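PDB 1PXZ: pectate lyase 1, which cleaves de-esterified pectin by calcium-dependent elimination, with low pectate lyase activity, and is the major allergen of mountain cedar pollen. Local coordinates for residues Leu175-Leu180 with Leu201-Thr206; Thr206-Lys211 with Ala233-Val238; Leu108-Val113 with Asp151-Arg156; Ile185-Asn190 with Met213-Ala218; Ser256-Ile261 with Ala292-Arg297. All blocks are in the same frame, centred on the assembly; numbering follows the deposited sequence.

Contact 1. Residues Leu175-Leu180 with Leu201-Thr206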
# COMPACT_ATOMS: atom_id res chain seq x y z
N LEU A 175 -1.87 -4.57 -7.27
CA LEU A 175 -1.35 -3.23 -7.05
C LEU A 175 -0.42 -3.26 -5.85
O LEU A 175 0.66 -2.69 -5.90
CB LEU A 175 -2.49 -2.22 -6.89
CG LEU A 175 -3.32 -2.05 -8.18
CD1 LEU A 175 -4.45 -1.05 -7.93
CD2 LEU A 175 -2.43 -1.61 -9.33
N ILE A 176 -0.81 -3.89 -4.74
CA ILE A 176 0.12 -3.98 -3.61
C ILE A 176 0.17 -5.43 -3.14
O ILE A 176 -0.90 -6.01 -2.88
CB ILE A 176 -0.32 -3.07 -2.47
CG1 ILE A 176 -0.24 -1.58 -2.83
CG2 ILE A 176 0.47 -3.35 -1.19
CD1 ILE A 176 -0.78 -0.68 -1.74
N ASP A 177 1.34 -6.02 -3.05
CA ASP A 177 1.46 -7.41 -2.59
C ASP A 177 2.32 -7.42 -1.34
O ASP A 177 3.45 -6.93 -1.38
CB ASP A 177 2.02 -8.24 -3.72
CG ASP A 177 1.67 -9.70 -3.83
OD1 ASP A 177 0.65 -10.05 -4.46
OD2 ASP A 177 2.43 -10.55 -3.31
N VAL A 178 1.81 -7.92 -0.22
CA VAL A 178 2.58 -7.93 1.03
C VAL A 178 2.68 -9.36 1.50
O VAL A 178 1.66 -10.01 1.70
CB VAL A 178 1.90 -7.04 2.07
CG1 VAL A 178 2.65 -7.04 3.40
CG2 VAL A 178 1.77 -5.61 1.56
N THR A 179 3.88 -9.92 1.62
CA THR A 179 4.07 -11.31 1.91
C THR A 179 5.29 -11.59 2.79
O THR A 179 6.12 -10.71 3.04
CB THR A 179 4.33 -12.15 0.63
OG1 THR A 179 5.55 -11.67 0.04
CG2 THR A 179 3.26 -11.97 -0.42
N LEU A 180 5.37 -12.85 3.20
CA LEU A 180 6.51 -13.42 3.87
C LEU A 180 6.97 -12.67 5.11
O LEU A 180 8.11 -12.20 5.15
CB LEU A 180 7.74 -13.50 2.93
CG LEU A 180 8.90 -14.33 3.48
CD1 LEU A 180 8.45 -15.78 3.67
CD2 LEU A 180 10.13 -14.27 2.59
N LEU A 201 -2.66 -9.17 1.24
CA LEU A 201 -1.87 -9.11 2.47
C LEU A 201 -1.73 -10.55 3.00
O LEU A 201 -2.63 -11.07 3.67
CB LEU A 201 -2.51 -8.19 3.49
CG LEU A 201 -2.95 -6.79 3.06
CD1 LEU A 201 -3.69 -6.05 4.16
CD2 LEU A 201 -1.75 -5.96 2.61
N GLY A 202 -0.63 -11.22 2.71
CA GLY A 202 -0.41 -12.63 3.01
C GLY A 202 -0.70 -13.47 1.77
O GLY A 202 -1.83 -13.45 1.27
N HIS A 203 0.28 -14.20 1.26
CA HIS A 203 0.26 -14.86 -0.03
C HIS A 203 -0.20 -16.30 -0.05
O HIS A 203 -0.87 -16.71 -1.00
CB HIS A 203 1.68 -14.86 -0.64
CG HIS A 203 1.64 -14.64 -2.13
ND1 HIS A 203 1.87 -13.42 -2.71
CD2 HIS A 203 1.38 -15.50 -3.14
CE1 HIS A 203 1.76 -13.52 -4.02
NE2 HIS A 203 1.46 -14.78 -4.31
N ASP A 204 0.15 -17.13 0.93
CA ASP A 204 -0.36 -18.51 0.81
C ASP A 204 -1.03 -18.98 2.10
O ASP A 204 -0.76 -18.44 3.18
CB ASP A 204 0.75 -19.48 0.39
CG ASP A 204 2.16 -19.02 0.70
OD1 ASP A 204 2.40 -18.54 1.83
OD2 ASP A 204 3.02 -19.14 -0.19
N ASP A 205 -1.89 -19.98 1.97
CA ASP A 205 -2.57 -20.60 3.11
C ASP A 205 -1.60 -21.51 3.85
O ASP A 205 -1.90 -22.04 4.92
CB ASP A 205 -3.81 -21.39 2.70
CG ASP A 205 -3.59 -22.39 1.58
OD1 ASP A 205 -2.53 -23.06 1.56
OD2 ASP A 205 -4.49 -22.50 0.72
N THR A 206 -0.43 -21.68 3.24
CA THR A 206 0.65 -22.46 3.82
C THR A 206 1.48 -21.65 4.80
O THR A 206 1.95 -22.16 5.82
CB THR A 206 1.52 -23.00 2.66
OG1 THR A 206 2.62 -22.11 2.41
CG2 THR A 206 0.69 -23.03 1.39
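Val178 O accepts the amide hydrogen of Gly202 in a short and nearly straight bond, 2.8 Å from Val178 O to Gly202 N. A second polar link joins side chains: His203 ND1 gives a weak, bent hydrogen bond to Asp177 OD2, 3.0 Å away with only 122° at the hydrogen. OD2 lies in the plane of the imidazole at its edge, while the carboxylate is turned 54° from the ring. With CG anti to the backbone N (chi1 -151°), the carboxylate of Asp177 swings toward the histidine. Nearby, Thr179 OG1 is taken up by Met155 O on the neighbouring strand. Gly202 has a positive phi, which it can adopt because no CB collides with Leu201 O as the chain leaves its strand. On the inner side, Val178 CG2 packs 3.7 Å from Leu201 CD2, the two branched chains running alongside each other in the same direction. Both are apolar and face the interior, where Val178 also meets Met155 and Ile185. Parallel pairing of Val178 with Leu201 is a coil-to-coil step of the right-handed parallel beta-helix, and Asp177 is by similarity a calcium ligand, which would place the outer surface at the calcium site, as in other family 1 polysaccharide lyases.

Contact 2. Residues Thr206-Lys211 with Ala233-Val238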
# COMPACT_ATOMS: atom_id res chain seq x y z
N THR A 206 -0.43 -21.68 3.24
CA THR A 206 0.65 -22.46 3.82
C THR A 206 1.48 -21.65 4.80
O THR A 206 1.95 -22.16 5.82
CB THR A 206 1.52 -23.00 2.66
OG1 THR A 206 2.62 -22.11 2.41
CG2 THR A 206 0.69 -23.03 1.39
N TYR A 207 1.69 -20.35 4.51
CA TYR A 207 2.60 -19.57 5.33
C TYR A 207 1.98 -19.00 6.60
O TYR A 207 1.65 -17.80 6.67
CB TYR A 207 3.19 -18.41 4.50
CG TYR A 207 4.45 -17.87 5.14
CD1 TYR A 207 5.66 -18.53 4.98
CD2 TYR A 207 4.42 -16.71 5.89
CE1 TYR A 207 6.82 -18.03 5.57
CE2 TYR A 207 5.57 -16.21 6.48
CZ TYR A 207 6.76 -16.88 6.32
OH TYR A 207 7.91 -16.38 6.90
N ASP A 208 1.82 -19.82 7.63
CA ASP A 208 1.21 -19.31 8.86
C ASP A 208 2.12 -18.37 9.62
O ASP A 208 1.77 -17.77 10.65
CB ASP A 208 0.77 -20.49 9.73
CG ASP A 208 1.58 -21.73 9.38
OD1 ASP A 208 1.45 -22.21 8.24
OD2 ASP A 208 2.34 -22.19 10.25
N ASP A 209 3.35 -18.15 9.14
CA ASP A 209 4.16 -17.16 9.90
C ASP A 209 3.66 -15.74 9.65
O ASP A 209 4.05 -14.77 10.30
CB ASP A 209 5.64 -17.35 9.57
CG ASP A 209 6.24 -18.46 10.41
OD1 ASP A 209 5.53 -18.98 11.30
OD2 ASP A 209 7.41 -18.82 10.17
N ASP A 210 2.73 -15.58 8.71
CA ASP A 210 2.05 -14.30 8.53
C ASP A 210 1.11 -14.01 9.69
O ASP A 210 0.50 -12.93 9.71
CB ASP A 210 1.28 -14.30 7.20
CG ASP A 210 2.23 -14.08 6.03
OD1 ASP A 210 3.31 -13.50 6.26
OD2 ASP A 210 1.84 -14.50 4.92
N LYS A 211 0.96 -14.92 10.65
CA LYS A 211 0.13 -14.62 11.82
C LYS A 211 0.59 -13.37 12.57
O LYS A 211 -0.23 -12.75 13.26
CB LYS A 211 0.06 -15.81 12.79
CG LYS A 211 -0.92 -16.87 12.26
CD LYS A 211 -1.06 -18.05 13.21
CE LYS A 211 -1.23 -19.35 12.44
NZ LYS A 211 -2.30 -20.20 13.04
N ALA A 233 -6.93 -10.56 2.83
CA ALA A 233 -5.96 -10.87 3.87
C ALA A 233 -5.90 -12.35 4.26
O ALA A 233 -6.89 -13.06 4.13
CB ALA A 233 -6.34 -10.06 5.11
N ARG A 234 -4.76 -12.81 4.76
CA ARG A 234 -4.59 -14.14 5.33
C ARG A 234 -3.82 -14.08 6.65
O ARG A 234 -2.85 -13.32 6.71
CB ARG A 234 -3.77 -15.07 4.45
CG ARG A 234 -4.34 -15.51 3.13
CD ARG A 234 -3.42 -16.56 2.50
NE ARG A 234 -4.04 -17.10 1.30
CZ ARG A 234 -4.01 -16.56 0.09
NH1 ARG A 234 -3.38 -15.43 -0.15
NH2 ARG A 234 -4.63 -17.18 -0.91
N TYR A 235 -4.20 -14.87 7.65
CA TYR A 235 -3.46 -15.08 8.88
C TYR A 235 -3.29 -13.89 9.80
O TYR A 235 -3.47 -13.99 11.02
CB TYR A 235 -2.03 -15.55 8.52
CG TYR A 235 -2.06 -17.01 8.10
CD1 TYR A 235 -2.54 -17.93 9.02
CD2 TYR A 235 -1.66 -17.45 6.86
CE1 TYR A 235 -2.61 -19.27 8.72
CE2 TYR A 235 -1.72 -18.81 6.54
CZ TYR A 235 -2.20 -19.70 7.48
OH TYR A 235 -2.28 -21.05 7.21
N GLY A 236 -2.88 -12.70 9.34
CA GLY A 236 -2.55 -11.66 10.31
C GLY A 236 -3.68 -10.74 10.67
O GLY A 236 -4.86 -11.09 10.70
N LEU A 237 -3.35 -9.48 10.95
CA LEU A 237 -4.30 -8.49 11.42
C LEU A 237 -4.33 -7.29 10.50
O LEU A 237 -3.25 -6.75 10.21
CB LEU A 237 -3.85 -8.03 12.82
CG LEU A 237 -4.47 -6.82 13.49
CD1 LEU A 237 -5.96 -7.04 13.72
CD2 LEU A 237 -3.77 -6.54 14.82
N VAL A 238 -5.52 -6.89 10.05
CA VAL A 238 -5.57 -5.68 9.23
C VAL A 238 -6.62 -4.72 9.78
O VAL A 238 -7.77 -5.14 9.94
CB VAL A 238 -5.94 -5.96 7.76
CG1 VAL A 238 -5.68 -4.68 6.96
CG2 VAL A 238 -5.17 -7.12 7.18
O HOH W 1 -3.24 -13.28 13.69
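Tyr235, at the corner between strands 232-234 and 237-241 of the parallel beta-helix, lays its ring against the loop 206-211, whose last four residues form a 3-10 turn. Asp208 CA sits almost exactly over the middle of the ring: it is 3.6 Å from the Tyr235 centroid and 8° off the ring normal, a CH-pi contact. Tyr207, the centre of an inverse gamma turn, brings its O to 3.3 Å from Tyr235 CD2. Lys211 comes in obliquely, with its CG 3.8 Å from Tyr235 CD1 and its CE, after a bend at chi3, close to the same atom. Asp210 CB packs on Tyr235 CB at 3.8 Å, whereas Asp210 OD1 is bound by Gly181 N. With CG of Tyr235 anti to its own carbonyl carbon (chi1 -76°), the phenol reaches along the loop until its OH bonds Asp205 O. Next in the chain, Gly236 has no CB to meet Asp210 O, and its CA can come within 3.4 Å of that oxygen. A water lies 2.8 Å from Tyr235 O and also near Lys211 O, though more acceptors surround it than it has protons to give. Tyr235 and Gly236 belong to a region that binds IgE. With no direct hydrogen bond between the segments, the loop depends here on an aromatic surface, a shared water and polar ends tied to other residues.

Contact 3. Residues Leu108-Val113 with Asp151-Arg156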
# COMPACT_ATOMS: atom_id res chain seq x y z
N LEU A 108 8.01 -1.75 -8.56
CA LEU A 108 8.79 -1.59 -7.34
C LEU A 108 8.72 -2.80 -6.41
O LEU A 108 7.65 -3.37 -6.17
CB LEU A 108 8.31 -0.38 -6.52
CG LEU A 108 8.32 0.96 -7.27
CD1 LEU A 108 7.78 2.06 -6.38
CD2 LEU A 108 9.72 1.26 -7.79
N PHE A 109 9.90 -3.14 -5.90
CA PHE A 109 10.10 -4.33 -5.10
C PHE A 109 10.90 -4.00 -3.85
O PHE A 109 11.86 -3.24 -3.88
CB PHE A 109 10.83 -5.43 -5.89
CG PHE A 109 10.01 -6.04 -7.02
CD1 PHE A 109 9.78 -5.34 -8.20
CD2 PHE A 109 9.47 -7.30 -6.89
CE1 PHE A 109 9.01 -5.85 -9.24
CE2 PHE A 109 8.70 -7.83 -7.91
CZ PHE A 109 8.48 -7.12 -9.07
N MET A 110 10.48 -4.58 -2.73
CA MET A 110 11.25 -4.45 -1.49
C MET A 110 11.39 -5.83 -0.87
O MET A 110 10.38 -6.54 -0.71
CB MET A 110 10.55 -3.48 -0.53
CG MET A 110 10.66 -2.01 -0.96
SD MET A 110 9.22 -1.11 -0.36
CE MET A 110 7.99 -1.68 -1.56
N ARG A 111 12.63 -6.22 -0.55
CA ARG A 111 12.79 -7.57 -0.00
C ARG A 111 13.80 -7.55 1.14
O ARG A 111 14.94 -7.11 0.99
CB ARG A 111 13.22 -8.56 -1.08
CG ARG A 111 13.42 -9.98 -0.55
CD ARG A 111 14.61 -10.62 -1.25
NE ARG A 111 14.43 -10.70 -2.69
CZ ARG A 111 15.40 -10.77 -3.59
NH1 ARG A 111 16.67 -10.77 -3.21
NH2 ARG A 111 15.09 -10.84 -4.88
N LYS A 112 13.37 -7.98 2.32
CA LYS A 112 14.29 -7.97 3.47
C LYS A 112 14.92 -6.61 3.74
O LYS A 112 16.14 -6.50 3.91
CB LYS A 112 15.39 -9.02 3.26
CG LYS A 112 14.87 -10.44 3.19
CD LYS A 112 16.03 -11.43 3.15
CE LYS A 112 15.60 -12.81 3.62
NZ LYS A 112 14.13 -12.89 3.85
N VAL A 113 14.09 -5.58 3.78
CA VAL A 113 14.52 -4.22 4.08
C VAL A 113 13.52 -3.59 5.04
O VAL A 113 12.40 -4.11 5.17
CB VAL A 113 14.66 -3.36 2.81
CG1 VAL A 113 15.77 -3.89 1.91
CG2 VAL A 113 13.34 -3.31 2.05
N ASP A 151 3.13 -6.63 -10.45
CA ASP A 151 2.56 -5.92 -9.32
C ASP A 151 3.13 -4.51 -9.26
O ASP A 151 4.32 -4.33 -9.55
CB ASP A 151 2.85 -6.61 -7.99
CG ASP A 151 2.29 -8.02 -7.89
OD1 ASP A 151 1.23 -8.28 -8.49
OD2 ASP A 151 2.92 -8.87 -7.23
N ALA A 152 2.34 -3.54 -8.85
CA ALA A 152 2.90 -2.19 -8.75
C ALA A 152 3.92 -2.08 -7.61
O ALA A 152 4.98 -1.49 -7.74
CB ALA A 152 1.80 -1.16 -8.54
N ILE A 153 3.57 -2.65 -6.47
CA ILE A 153 4.45 -2.58 -5.30
C ILE A 153 4.50 -3.94 -4.64
O ILE A 153 3.42 -4.47 -4.32
CB ILE A 153 3.92 -1.53 -4.31
CG1 ILE A 153 3.91 -0.09 -4.85
CG2 ILE A 153 4.69 -1.61 -3.00
CD1 ILE A 153 3.22 0.92 -3.96
N THR A 154 5.69 -4.49 -4.47
CA THR A 154 5.76 -5.83 -3.86
C THR A 154 6.64 -5.79 -2.62
O THR A 154 7.74 -5.25 -2.74
CB THR A 154 6.33 -6.87 -4.84
OG1 THR A 154 5.45 -6.99 -5.96
CG2 THR A 154 6.42 -8.24 -4.19
N MET A 155 6.17 -6.34 -1.50
CA MET A 155 6.99 -6.35 -0.28
C MET A 155 7.14 -7.78 0.22
O MET A 155 6.12 -8.46 0.42
CB MET A 155 6.39 -5.46 0.82
CG MET A 155 6.48 -3.97 0.52
SD MET A 155 5.43 -3.01 1.66
CE MET A 155 3.89 -3.23 0.74
N ARG A 156 8.38 -8.22 0.40
CA ARG A 156 8.68 -9.56 0.90
C ARG A 156 9.59 -9.41 2.12
O ARG A 156 10.69 -8.86 1.99
CB ARG A 156 9.35 -10.41 -0.17
CG ARG A 156 9.62 -11.85 0.21
CD ARG A 156 10.29 -12.59 -0.93
NE ARG A 156 11.56 -13.21 -0.68
CZ ARG A 156 12.46 -13.15 0.27
NH1 ARG A 156 12.35 -12.37 1.34
NH2 ARG A 156 13.57 -13.89 0.17
O HOH W 2 6.12 -5.10 -7.47
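Leu108 to Lys112 pairs in parallel with Ala152 to Arg156 through five backbone hydrogen bonds. Leu108 N donates to Ala152 O, Thr154 N to Leu108 O at 2.8 Å, Met110 N to Thr154 O, Arg156 N to Met110 O, and Lys112 N ends the series at Arg156 O, 2.8 Å away. Leu108 O has a second donor, a water at 2.7 Å that also donates to Asp151 O and accepts from Thr154 OG1. That water lies over the centre of the Phe109 ring, 3.4 Å above its plane. In the beta-helix interior, Met110 CE reaches Ile153 CG2 and presses tightly on Met155 CG (3.4 Å), the thioether bending at chi3 to fit. Outside, Arg111 CG lies over one face of the Arg156 guanidinium, toward its rim. Lys112 NZ comes 3.1 Å from Arg156 NH1, two donors that cannot bond each other. The cationic groups of Arg111, Lys112 and Arg156 would probably repel one another at such close quarters, with Lys112 NZ held by Asn157 OD1.

Contact 4. Residues Ile185-Asn190 with Met213-Ala218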
# COMPACT_ATOMS: atom_id res chain seq x y z
N ILE A 185 3.21 -1.96 8.73
CA ILE A 185 2.99 -1.26 7.47
C ILE A 185 1.71 -0.46 7.48
O ILE A 185 0.67 -0.88 7.95
CB ILE A 185 2.98 -2.30 6.33
CG1 ILE A 185 4.40 -2.90 6.18
CG2 ILE A 185 2.47 -1.77 5.00
CD1 ILE A 185 4.36 -4.22 5.45
N THR A 186 1.79 0.76 6.93
CA THR A 186 0.59 1.56 6.74
C THR A 186 0.44 1.82 5.25
O THR A 186 1.41 2.16 4.58
CB THR A 186 0.68 2.89 7.49
OG1 THR A 186 0.55 2.62 8.90
CG2 THR A 186 -0.43 3.88 7.15
N ILE A 187 -0.79 1.66 4.78
CA ILE A 187 -1.11 1.95 3.38
C ILE A 187 -2.18 3.01 3.42
O ILE A 187 -3.33 2.70 3.80
CB ILE A 187 -1.56 0.65 2.71
CG1 ILE A 187 -0.41 -0.38 2.63
CG2 ILE A 187 -2.18 0.91 1.34
CD1 ILE A 187 -0.90 -1.81 2.41
N SER A 188 -1.84 4.24 3.07
CA SER A 188 -2.75 5.35 3.37
C SER A 188 -2.88 6.35 2.23
O SER A 188 -1.91 6.54 1.49
CB SER A 188 -2.25 6.10 4.63
OG SER A 188 -0.90 6.53 4.47
N ASN A 189 -4.04 7.00 2.12
CA ASN A 189 -4.21 8.13 1.22
C ASN A 189 -3.95 7.75 -0.24
O ASN A 189 -3.69 8.68 -1.01
CB ASN A 189 -3.24 9.27 1.59
CG ASN A 189 -3.55 9.93 2.92
OD1 ASN A 189 -4.68 10.34 3.15
ND2 ASN A 189 -2.53 10.04 3.79
N ASN A 190 -4.00 6.49 -0.62
CA ASN A 190 -3.78 6.12 -2.01
C ASN A 190 -5.07 6.13 -2.83
O ASN A 190 -6.14 6.02 -2.24
CB ASN A 190 -3.22 4.71 -2.10
CG ASN A 190 -1.93 4.57 -1.29
OD1 ASN A 190 -1.91 3.92 -0.24
ND2 ASN A 190 -0.89 5.19 -1.82
N MET A 213 1.68 -10.65 11.04
CA MET A 213 1.57 -9.45 10.20
C MET A 213 0.56 -8.47 10.75
O MET A 213 -0.56 -8.87 11.09
CB MET A 213 1.18 -9.88 8.79
CG MET A 213 0.85 -8.75 7.83
SD MET A 213 0.34 -9.45 6.23
CE MET A 213 -1.19 -10.26 6.71
N LYS A 214 0.94 -7.20 10.85
CA LYS A 214 0.03 -6.14 11.25
C LYS A 214 0.05 -5.02 10.21
O LYS A 214 1.15 -4.52 9.94
CB LYS A 214 0.40 -5.58 12.63
CG LYS A 214 0.38 -6.68 13.72
CD LYS A 214 0.80 -6.03 15.05
CE LYS A 214 0.31 -6.86 16.23
NZ LYS A 214 0.84 -8.25 16.17
N VAL A 215 -1.11 -4.70 9.66
CA VAL A 215 -1.18 -3.72 8.58
C VAL A 215 -2.33 -2.73 8.76
O VAL A 215 -3.43 -3.17 9.14
CB VAL A 215 -1.37 -4.39 7.20
CG1 VAL A 215 -1.53 -3.31 6.13
CG2 VAL A 215 -0.19 -5.30 6.89
N THR A 216 -2.09 -1.45 8.49
CA THR A 216 -3.13 -0.42 8.60
C THR A 216 -3.49 0.02 7.18
O THR A 216 -2.56 0.38 6.45
CB THR A 216 -2.68 0.80 9.42
OG1 THR A 216 -2.36 0.41 10.76
CG2 THR A 216 -3.79 1.85 9.54
N VAL A 217 -4.78 -0.04 6.86
CA VAL A 217 -5.22 0.46 5.54
C VAL A 217 -6.14 1.64 5.80
O VAL A 217 -7.28 1.36 6.23
CB VAL A 217 -5.92 -0.65 4.74
CG1 VAL A 217 -6.47 -0.10 3.42
CG2 VAL A 217 -4.97 -1.81 4.50
N ALA A 218 -5.68 2.87 5.57
CA ALA A 218 -6.47 4.03 5.96
C ALA A 218 -6.54 5.19 4.97
O ALA A 218 -5.54 5.56 4.36
CB ALA A 218 -5.90 4.56 7.28
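Ile185 to Ser188 and Lys214 to Ala218 run as neighbouring parallel strands, their axes approaching to 4.7 Å and inclined by 13°. They are successive rungs on one wall of the right-handed parallel beta-helix. Ile185 O accepts a hydrogen bond from Thr216 N, Thr216 O one from Ile187 N at 2.7 Å, and Ile187 O one from Ala218 N. Inward, like residues stack on like: Ile185 on Val215, with Ile185 CB 4.4 Å from Val215 CG2, and Ile187 on Val217. Diagonally, Ile187 CD1 also reaches Val215 CG1, 4.1 Å away, because CG1 of Ile187 is anti to the carbonyl carbon (chi1 -65°) and chi2 is extended. Beta-branched aliphatics suit both the extended backbone and the buried, apolar interior, where Ile187 also meets Ile176 and Met199. Outward, Thr186 and Thr216 lie side by side with matching rotamers, Thr186 OG1 being 3.7 Å from Thr216 CB. Their hydroxyls bond elsewhere: Thr186 OG1 to Val26 O and Gly29 N, Thr216 OG1 to Phe28 N and Tyr321 OH, so chain from both ends of the protein covers this face. Ser188 OG similarly meets Asp164 OD1 and Trp162 NE1, and small Ala218 sits beside it. At Asn189 the strand is interrupted by a left-handed conformation (phi 60°) that asparagine tolerates well, and Asn189 N donates to Ala218 O, 3.1 Å away and in the carbonyl plane.

Contact 5. Residues Ser256-Ile261 with Ala292-Arg297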
# COMPACT_ATOMS: atom_id res chain seq x y z
N SER A 256 -8.77 -15.42 3.87
CA SER A 256 -8.77 -16.85 4.14
C SER A 256 -7.78 -17.15 5.26
O SER A 256 -7.00 -16.26 5.63
CB SER A 256 -8.40 -17.66 2.89
OG SER A 256 -7.13 -17.29 2.38
N SER A 257 -7.85 -18.37 5.80
CA SER A 257 -6.94 -18.72 6.88
C SER A 257 -7.01 -17.71 8.03
O SER A 257 -6.00 -17.22 8.52
CB SER A 257 -5.52 -18.86 6.34
OG SER A 257 -5.46 -19.86 5.33
N ASN A 258 -8.22 -17.43 8.48
CA ASN A 258 -8.46 -16.74 9.74
C ASN A 258 -7.68 -15.45 9.89
O ASN A 258 -6.91 -15.31 10.85
CB ASN A 258 -8.08 -17.68 10.90
CG ASN A 258 -8.37 -17.19 12.30
OD1 ASN A 258 -7.73 -17.62 13.27
ND2 ASN A 258 -9.31 -16.30 12.52
N PRO A 259 -7.86 -14.49 9.01
CA PRO A 259 -7.29 -13.16 9.30
C PRO A 259 -8.23 -12.47 10.28
O PRO A 259 -9.43 -12.79 10.35
CB PRO A 259 -7.31 -12.48 7.92
CG PRO A 259 -8.58 -13.03 7.33
CD PRO A 259 -8.60 -14.49 7.75
N THR A 260 -7.68 -11.53 11.03
CA THR A 260 -8.44 -10.60 11.85
C THR A 260 -8.61 -9.31 11.05
O THR A 260 -7.63 -8.67 10.70
CB THR A 260 -7.75 -10.33 13.20
OG1 THR A 260 -7.67 -11.60 13.86
CG2 THR A 260 -8.56 -9.37 14.06
N ILE A 261 -9.84 -8.96 10.77
CA ILE A 261 -10.16 -7.78 9.98
C ILE A 261 -11.04 -6.84 10.78
O ILE A 261 -12.16 -7.17 11.12
CB ILE A 261 -10.85 -8.17 8.65
CG1 ILE A 261 -9.96 -9.11 7.83
CG2 ILE A 261 -11.25 -6.90 7.92
CD1 ILE A 261 -10.55 -9.67 6.55
N ALA A 292 -17.01 -19.16 11.71
CA ALA A 292 -17.56 -18.23 12.70
C ALA A 292 -16.54 -17.84 13.74
O ALA A 292 -16.78 -16.93 14.53
CB ALA A 292 -18.79 -18.85 13.37
N ASN A 293 -15.38 -18.51 13.79
CA ASN A 293 -14.38 -18.14 14.79
C ASN A 293 -13.58 -16.93 14.33
O ASN A 293 -12.93 -16.27 15.15
CB ASN A 293 -13.44 -19.32 15.08
CG ASN A 293 -14.15 -20.43 15.84
OD1 ASN A 293 -13.83 -21.62 15.73
ND2 ASN A 293 -15.14 -20.08 16.65
N TRP A 294 -13.62 -16.64 13.02
CA TRP A 294 -12.76 -15.53 12.55
C TRP A 294 -13.27 -14.20 13.07
O TRP A 294 -14.45 -13.88 13.12
CB TRP A 294 -12.74 -15.52 11.02
CG TRP A 294 -12.20 -16.74 10.36
CD1 TRP A 294 -11.73 -17.89 10.91
CD2 TRP A 294 -12.10 -16.90 8.93
NE1 TRP A 294 -11.33 -18.76 9.91
CE2 TRP A 294 -11.55 -18.17 8.69
CE3 TRP A 294 -12.43 -16.06 7.86
CZ2 TRP A 294 -11.31 -18.65 7.39
CZ3 TRP A 294 -12.20 -16.53 6.57
CH2 TRP A 294 -11.65 -17.81 6.36
N VAL A 295 -12.39 -13.30 13.48
CA VAL A 295 -12.88 -12.07 14.09
C VAL A 295 -12.86 -10.99 13.00
O VAL A 295 -11.81 -10.43 12.71
CB VAL A 295 -12.04 -11.67 15.30
CG1 VAL A 295 -12.41 -10.27 15.77
CG2 VAL A 295 -12.21 -12.66 16.45
N TRP A 296 -14.03 -10.80 12.41
CA TRP A 296 -14.21 -9.78 11.37
C TRP A 296 -15.25 -8.78 11.87
O TRP A 296 -16.44 -9.09 11.91
CB TRP A 296 -14.66 -10.39 10.05
CG TRP A 296 -13.65 -11.22 9.34
CD1 TRP A 296 -12.54 -11.84 9.83
CD2 TRP A 296 -13.67 -11.55 7.93
NE1 TRP A 296 -11.87 -12.51 8.85
CE2 TRP A 296 -12.55 -12.34 7.67
CE3 TRP A 296 -14.54 -11.23 6.88
CZ2 TRP A 296 -12.27 -12.83 6.40
CZ3 TRP A 296 -14.26 -11.71 5.61
CH2 TRP A 296 -13.13 -12.51 5.38
N ARG A 297 -14.80 -7.59 12.26
CA ARG A 297 -15.68 -6.61 12.86
C ARG A 297 -15.93 -5.39 11.97
O ARG A 297 -15.04 -4.94 11.24
CB ARG A 297 -15.11 -6.11 14.18
CG ARG A 297 -14.57 -7.19 15.10
CD ARG A 297 -14.71 -6.74 16.55
NE ARG A 297 -13.85 -5.60 16.87
CZ ARG A 297 -12.70 -5.75 17.52
NH1 ARG A 297 -12.34 -6.98 17.88
NH2 ARG A 297 -11.93 -4.71 17.80
O HOH W 3 -9.58 -14.01 13.46
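Trp296 meets Ile261 and Pro259 along much of its indole, from CG round to CH2. From CB, with CG anti to the carbonyl carbon (chi1 -69°), the ring turns back toward 256-261, and CG comes near Ile261 CB. Trp296 CD1 passes 3.3 Å from Pro259 O, and Trp296 NE1 donates to Pro259 O at 2.9 Å. This bond is bent, 130° at the hydrogen, and NE1 stands above the carbonyl plane rather than on a lone pair. Ile261 CD1 lies over the six-membered ring, 3.7 Å from its centroid, a CH-pi contact, and nearest to CE2; Trp296 CZ2 also touches Pro259 CG at 3.8 Å. CH2, at the far rim, still lies near Ile261 CD1. Ile261 and Trp296 form a parallel bridge between coils late in the beta-helix: Val295 O accepts a hydrogen bond from Ile261 N, and Ile261 O one from Arg297 N at 2.9 Å. A wide indole suits this buried place beside Thr280 and Arg282. Trp294 presents a face to Asn258, whose CA is 3.5 Å from the centroid of the five-membered ring. The Asn258 amide lies 26° from the indole plane. A water accepts from Val295 N and bonds Thr260 OG1.

How the contacts relate
Contacts 1, 3, 4 and 5 join successive coils of one beta-helix, and contact 2 lays a loop against the next corner. Contact 3 passes to contact 1 through the probable hydrogen bond between Asp177 O and Met155 N (2.8 Å), and contacts 1 and 4 meet across the core, with Ile176 CD1 3.7 Å from Ile187 CG2. Contacts 1 and 2 share Thr206, and contact 2 joins contact 4 through Leu237 N and Met213 O (2.9 Å) and contact 5 through Gly236 O and Thr260 N (2.9 Å). Contact 5 lies about 26 Å from contact 3, centre to centre. Contacts 1 and 2 border the probable catalytic site: the side chains of Asp177 and Arg234 each lie about 6 Å from Arg229, the predicted active-site residue.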